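Local coordinates for protein Baccell_00875 (Bacteroides cellulosilyticus DSM 14838, PDB 5NO8) that probably acts as a polysaccharide lyase that removes the rhamnose caps linked to glucuronic acid in complex arabinogalactan proteins, at residues I335-R345 against L646-A655. Numbering follows the deposited sequence.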
ATOM      1  N   ILE A 335      -0.778  13.608  15.505  1.00 14.43           N
ATOM      2  CA  ILE A 335      -1.168  12.736  16.617  1.00 16.62           C
ATOM      3  C   ILE A 335      -0.744  13.449  17.916  1.00 17.36           C
ATOM      4  O   ILE A 335       0.074  14.347  17.860  1.00 18.19           O
ATOM      5  CB  ILE A 335      -0.549  11.330  16.499  1.00 17.89           C
ATOM      6  CG1 ILE A 335       0.965  11.381  16.619  1.00 18.45           C
ATOM      7  CG2 ILE A 335      -0.961  10.670  15.178  1.00 17.53           C
ATOM      8  CD1 ILE A 335       1.599  10.010  16.694  1.00 20.35           C
ATOM      9  N   SER A 336      -1.266  13.024  19.064  1.00 18.10           N
ATOM     10  CA  SER A 336      -0.936  13.646  20.353  1.00 20.65           C
ATOM     11  C   SER A 336       0.552  13.508  20.580  1.00 22.46           C
ATOM     12  O   SER A 336       1.289  14.501  20.626  1.00 24.78           O
ATOM     13  CB  SER A 336      -1.692  12.959  21.516  1.00 23.77           C
ATOM     14  OG  SER A 336      -1.465  11.521  21.535  1.00 25.93           O
ATOM     15  N   ASN A 337       0.993  12.262  20.725  1.00 20.91           N
ATOM     16  CA  ASN A 337       2.405  11.905  20.640  1.00 21.01           C
ATOM     17  C   ASN A 337       2.536  10.394  20.564  1.00 19.51           C
ATOM     18  O   ASN A 337       1.660   9.649  21.028  1.00 18.81           O
ATOM     19  CB  ASN A 337       3.259  12.449  21.786  1.00 24.28           C
ATOM     20  CG  ASN A 337       2.967  11.779  23.103  1.00 23.67           C
ATOM     21  OD1 ASN A 337       3.546  10.741  23.441  1.00 19.10           O
ATOM     22  ND2 ASN A 337       2.071  12.379  23.858  1.00 27.55           N
ATOM     23  N   THR A 338       3.629   9.983  19.960  1.00 19.21           N
ATOM     24  CA  THR A 338       3.803   8.642  19.524  1.00 20.94           C
ATOM     25  C   THR A 338       3.893   7.679  20.669  1.00 18.34           C
ATOM     26  O   THR A 338       3.279   6.638  20.616  1.00 18.32           O
ATOM     27  CB  THR A 338       5.043   8.519  18.633  1.00 23.82           C
ATOM     28  OG1 THR A 338       4.957   9.536  17.629  1.00 28.39           O
ATOM     29  CG2 THR A 338       5.090   7.192  17.980  1.00 25.76           C
ATOM     30  N   ALA A 339       4.657   8.028  21.705  1.00 17.60           N
ATOM     31  CA  ALA A 339       4.791   7.140  22.850  1.00 16.91           C
ATOM     32  C   ALA A 339       3.422   6.849  23.484  1.00 17.02           C
ATOM     33  O   ALA A 339       3.127   5.701  23.827  1.00 15.41           O
ATOM     34  CB  ALA A 339       5.750   7.744  23.898  1.00 17.23           C
ATOM     35  N   ASP A 340       2.607   7.892  23.670  1.00 16.44           N
ATOM     36  CA  ASP A 340       1.286   7.733  24.274  1.00 18.19           C
ATOM     37  C   ASP A 340       0.356   6.945  23.338  1.00 16.35           C
ATOM     38  O   ASP A 340      -0.510   6.208  23.818  1.00 16.05           O
ATOM     39  CB  ASP A 340       0.599   9.084  24.574  1.00 21.82           C
ATOM     40  CG  ASP A 340       1.221   9.849  25.745  1.00 29.44           C
ATOM     41  OD1 ASP A 340       2.048   9.280  26.497  1.00 35.59           O
ATOM     42  OD2 ASP A 340       0.864  11.053  25.912  1.00 31.97           O
ATOM     43  N   LEU A 341       0.495   7.155  22.026  1.00 15.44           N
ATOM     44  CA  LEU A 341      -0.321   6.407  21.050  1.00 15.74           C
ATOM     45  C   LEU A 341      -0.107   4.894  21.241  1.00 15.12           C
ATOM     46  O   LEU A 341      -1.061   4.141  21.324  1.00 14.86           O
ATOM     47  CB  LEU A 341      -0.002   6.816  19.605  1.00 16.44           C
ATOM     48  CG  LEU A 341      -0.983   6.326  18.528  1.00 17.17           C
ATOM     49  CD1 LEU A 341      -2.391   6.879  18.773  1.00 18.20           C
ATOM     50  CD2 LEU A 341      -0.535   6.732  17.127  1.00 17.44           C
ATOM     51  N   ILE A 342       1.155   4.493  21.345  1.00 15.54           N
ATOM     52  CA  ILE A 342       1.515   3.093  21.484  1.00 15.76           C
ATOM     53  C   ILE A 342       1.064   2.557  22.843  1.00 15.45           C
ATOM     54  O   ILE A 342       0.531   1.474  22.917  1.00 15.13           O
ATOM     55  CB  ILE A 342       3.013   2.874  21.251  1.00 16.67           C
ATOM     56  CG1 ILE A 342       3.376   3.270  19.810  1.00 17.46           C
ATOM     57  CG2 ILE A 342       3.407   1.433  21.563  1.00 17.31           C
ATOM     58  CD1 ILE A 342       4.851   3.153  19.508  1.00 17.68           C
ATOM     59  N   ARG A 343       1.265   3.340  23.908  1.00 15.25           N
ATOM     60  CA  ARG A 343       0.826   2.969  25.241  1.00 17.40           C
ATOM     61  C   ARG A 343      -0.668   2.732  25.267  1.00 15.63           C
ATOM     62  O   ARG A 343      -1.118   1.727  25.800  1.00 14.50           O
ATOM     63  CB  ARG A 343       1.157   4.075  26.246  1.00 19.93           C
ATOM     64  CG  ARG A 343       0.750   3.722  27.666  1.00 23.76           C
ATOM     65  CD  ARG A 343       0.613   4.945  28.513  1.00 29.12           C
ATOM     66  NE  ARG A 343      -0.763   5.404  28.467  1.00 34.35           N
ATOM     67  CZ  ARG A 343      -1.168   6.628  28.173  1.00 34.73           C
ATOM     68  NH1 ARG A 343      -0.312   7.617  27.869  1.00 40.83           N
ATOM     69  NH2 ARG A 343      -2.466   6.863  28.187  1.00 35.89           N
ATOM     70  N   LYS A 344      -1.428   3.632  24.646  1.00 14.69           N
ATOM     71  CA  LYS A 344      -2.871   3.493  24.641  1.00 15.27           C
ATOM     72  C   LYS A 344      -3.298   2.246  23.860  1.00 12.79           C
ATOM     73  O   LYS A 344      -4.224   1.568  24.266  1.00 13.59           O
ATOM     74  CB  LYS A 344      -3.537   4.739  24.088  1.00 17.52           C
ATOM     75  CG  LYS A 344      -3.466   5.898  25.095  1.00 20.19           C
ATOM     76  CD  LYS A 344      -4.260   7.099  24.658  1.00 22.92           C
ATOM     77  CE  LYS A 344      -3.590   7.870  23.541  1.00 26.13           C
ATOM     78  NZ  LYS A 344      -4.278   9.193  23.402  1.00 28.43           N
ATOM     79  N   ARG A 345      -2.628   1.969  22.756  1.00 13.08           N
ATOM     80  CA  ARG A 345      -2.967   0.794  21.954  1.00 13.79           C
ATOM     81  C   ARG A 345      -2.709  -0.499  22.741  1.00 14.07           C
ATOM     82  O   ARG A 345      -3.538  -1.395  22.776  1.00 14.65           O
ATOM     83  CB  ARG A 345      -2.166   0.756  20.650  1.00 13.69           C
ATOM     84  CG  ARG A 345      -2.402  -0.491  19.796  1.00 13.59           C
ATOM     85  CD  ARG A 345      -3.875  -0.637  19.489  1.00 13.33           C
ATOM     86  NE  ARG A 345      -4.203  -1.899  18.854  1.00 13.25           N
ATOM     87  CZ  ARG A 345      -5.392  -2.466  18.925  1.00 13.02           C
ATOM     88  NH1 ARG A 345      -6.428  -1.895  19.555  1.00 13.54           N
ATOM     89  NH2 ARG A 345      -5.550  -3.641  18.345  1.00 13.58           N
ATOM     90  N   LEU A 646       1.286   4.752  11.451  1.00 12.54           N
ATOM     91  CA  LEU A 646       0.656   5.142  12.707  1.00 12.82           C
ATOM     92  C   LEU A 646      -0.773   5.592  12.554  1.00 12.91           C
ATOM     93  O   LEU A 646      -1.501   5.608  13.538  1.00 13.94           O
ATOM     94  CB  LEU A 646       1.447   6.231  13.433  1.00 13.53           C
ATOM     95  CG  LEU A 646       2.823   5.812  13.937  1.00 14.64           C
ATOM     96  CD1 LEU A 646       3.544   7.047  14.434  1.00 14.96           C
ATOM     97  CD2 LEU A 646       2.710   4.745  15.014  1.00 15.51           C
ATOM     98  N   CYS A 647      -1.202   5.941  11.334  1.00 12.97           N
ATOM     99  CA  CYS A 647      -2.589   6.340  11.129  1.00 12.93           C
ATOM    100  C   CYS A 647      -3.601   5.229  11.392  1.00 12.92           C
ATOM    101  O   CYS A 647      -4.771   5.516  11.576  1.00 13.92           O
ATOM    102  CB  CYS A 647      -2.793   6.926   9.752  1.00 13.06           C
ATOM    103  SG  CYS A 647      -2.615   5.706   8.429  1.00 14.21           S
ATOM    104  N   LEU A 648      -3.147   3.980  11.496  1.00 12.76           N
ATOM    105  CA  LEU A 648      -4.042   2.848  11.784  1.00 13.22           C
ATOM    106  C   LEU A 648      -4.428   2.739  13.259  1.00 12.82           C
ATOM    107  O   LEU A 648      -5.203   1.867  13.625  1.00 12.76           O
ATOM    108  CB  LEU A 648      -3.374   1.556  11.337  1.00 13.32           C
ATOM    109  CG  LEU A 648      -3.058   1.426   9.845  1.00 13.97           C
ATOM    110  CD1 LEU A 648      -2.073   0.287   9.645  1.00 15.00           C
ATOM    111  CD2 LEU A 648      -4.319   1.243   9.019  1.00 14.48           C
ATOM    112  N   PHE A 649      -3.857   3.598  14.104  1.00 12.22           N
ATOM    113  CA  PHE A 649      -4.016   3.554  15.562  1.00 13.00           C
ATOM    114  C   PHE A 649      -4.584   4.881  16.014  1.00 13.44           C
ATOM    115  O   PHE A 649      -4.086   5.947  15.608  1.00 14.49           O
ATOM    116  CB  PHE A 649      -2.640   3.282  16.198  1.00 12.54           C
ATOM    117  CG  PHE A 649      -2.024   2.034  15.666  1.00 12.43           C
ATOM    118  CD1 PHE A 649      -2.391   0.800  16.190  1.00 12.92           C
ATOM    119  CD2 PHE A 649      -1.153   2.077  14.588  1.00 13.12           C
ATOM    120  CE1 PHE A 649      -1.901  -0.376  15.629  1.00 13.66           C
ATOM    121  CE2 PHE A 649      -0.652   0.898  14.036  1.00 13.78           C
ATOM    122  CZ  PHE A 649      -1.031  -0.324  14.568  1.00 13.25           C
ATOM    123  N   PHE A 650      -5.641   4.802  16.808  1.00 13.58           N
ATOM    124  CA  PHE A 650      -6.406   5.962  17.211  1.00 14.51           C
ATOM    125  C   PHE A 650      -6.145   6.354  18.667  1.00 15.63           C
ATOM    126  O   PHE A 650      -5.639   5.549  19.474  1.00 15.31           O
ATOM    127  CB  PHE A 650      -7.892   5.684  16.942  1.00 14.33           C
ATOM    128  CG  PHE A 650      -8.144   5.146  15.544  1.00 14.79           C
ATOM    129  CD1 PHE A 650      -7.662   5.842  14.429  1.00 15.46           C
ATOM    130  CD2 PHE A 650      -8.753   3.927  15.357  1.00 14.93           C
ATOM    131  CE1 PHE A 650      -7.845   5.342  13.148  1.00 16.09           C
ATOM    132  CE2 PHE A 650      -8.955   3.419  14.082  1.00 15.29           C
ATOM    133  CZ  PHE A 650      -8.484   4.132  12.974  1.00 15.44           C
ATOM    134  N   GLU A 651      -6.536   7.572  19.011  1.00 16.00           N
ATOM    135  CA  GLU A 651      -6.165   8.170  20.296  1.00 17.29           C
ATOM    136  C   GLU A 651      -6.920   7.582  21.473  1.00 18.32           C
ATOM    137  O   GLU A 651      -6.590   7.906  22.601  1.00 18.82           O
ATOM    138  CB  GLU A 651      -6.360   9.686  20.294  1.00 18.51           C
ATOM    139  CG  GLU A 651      -5.505  10.429  19.272  1.00 21.56           C
ATOM    140  CD  GLU A 651      -4.046  10.551  19.630  1.00 25.86           C
ATOM    141  OE1 GLU A 651      -3.664  10.263  20.805  1.00 27.68           O
ATOM    142  OE2 GLU A 651      -3.275  10.961  18.713  1.00 25.80           O
ATOM    143  N   ASP A 652      -7.939   6.763  21.223  1.00 16.35           N
ATOM    144  CA  ASP A 652      -8.588   5.997  22.294  1.00 17.04           C
ATOM    145  C   ASP A 652      -8.063   4.576  22.426  1.00 15.99           C
ATOM    146  O   ASP A 652      -8.658   3.791  23.148  1.00 18.36           O
ATOM    147  CB  ASP A 652     -10.120   5.998  22.097  1.00 17.61           C
ATOM    148  CG  ASP A 652     -10.552   5.455  20.725  1.00 19.23           C
ATOM    149  OD1 ASP A 652      -9.684   5.103  19.879  1.00 17.34           O
ATOM    150  OD2 ASP A 652     -11.783   5.437  20.471  1.00 22.68           O
ATOM    151  N   GLY A 653      -7.006   4.230  21.693  1.00 13.98           N
ATOM    152  CA  GLY A 653      -6.416   2.911  21.749  1.00 14.67           C
ATOM    153  C   GLY A 653      -6.965   1.931  20.739  1.00 13.86           C
ATOM    154  O   GLY A 653      -6.442   0.842  20.632  1.00 14.35           O
ATOM    155  N   LYS A 654      -8.035   2.302  20.027  1.00 14.19           N
ATOM    156  CA  LYS A 654      -8.601   1.435  18.984  1.00 14.71           C
ATOM    157  C   LYS A 654      -7.645   1.426  17.784  1.00 14.30           C
ATOM    158  O   LYS A 654      -6.754   2.284  17.655  1.00 13.77           O
ATOM    159  CB  LYS A 654      -9.992   1.913  18.573  1.00 15.30           C
ATOM    160  CG  LYS A 654     -11.047   1.620  19.622  1.00 16.37           C
ATOM    161  CD  LYS A 654     -12.410   2.211  19.247  1.00 18.84           C
ATOM    162  CE  LYS A 654     -13.521   1.716  20.170  1.00 20.20           C
ATOM    163  NZ  LYS A 654     -14.853   2.213  19.732  1.00 22.05           N
ATOM    164  N   ALA A 655      -7.828   0.449  16.900  1.00 13.76           N
ATOM    165  CA  ALA A 655      -7.008   0.343  15.725  1.00 13.69           C
ATOM    166  C   ALA A 655      -7.848  -0.199  14.567  1.00 13.62           C
ATOM    167  O   ALA A 655      -8.926  -0.762  14.789  1.00 14.04           O
ATOM    168  CB  ALA A 655      -5.827  -0.556  15.972  1.00 13.33           C
TER
HETATM  169  O   HOH W   1      -3.845   3.563  19.754  1.00 24.95           O
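Both carboxylate oxygens of Glu651 hold Ser336, just ahead of the N-cap of helix 338-352: OE2 accepts the backbone N of Ser336 at 2.9 Å, from above the carboxylate plane, and OE1 takes Ser336 OG on its syn side at 2.6 Å. The anti lone pair of OE1 is left for Lys344 NZ, a salt bridge of 2.9 Å, and the same ammonium bonds Glu651 O at 2.8 Å; a bend at chi3 (-74°) swings NZ round to a lone pair of that oxygen, in the carbonyl plane. A glutamine in place of Glu651 would probably cost Lys344 its counter-charge and weaken the double hold on Ser336. Leu341 lays CD1 3.6 Å from Phe650 O and turns CD2 to the CB atoms of Leu646 and Phe649. Glu651 belongs to the type I beta turn Phe650 to Gly653, in the loop after helix 632-644, which packs against the helix following strand 326-335, some 300 residues earlier. Gly653 CA lies 3.6 Å from Lys344 O, where a side chain would clash. Arg345 NH1 reaches Gly653 O in the guanidinium plane (2.9 Å, N-H...O 167°), while Ala655 CB covers one face, 3.5 Å above its centre. Farther out, Asp681 pairs with Arg345 NE, and Asn337 caps the helix through Asp340 N.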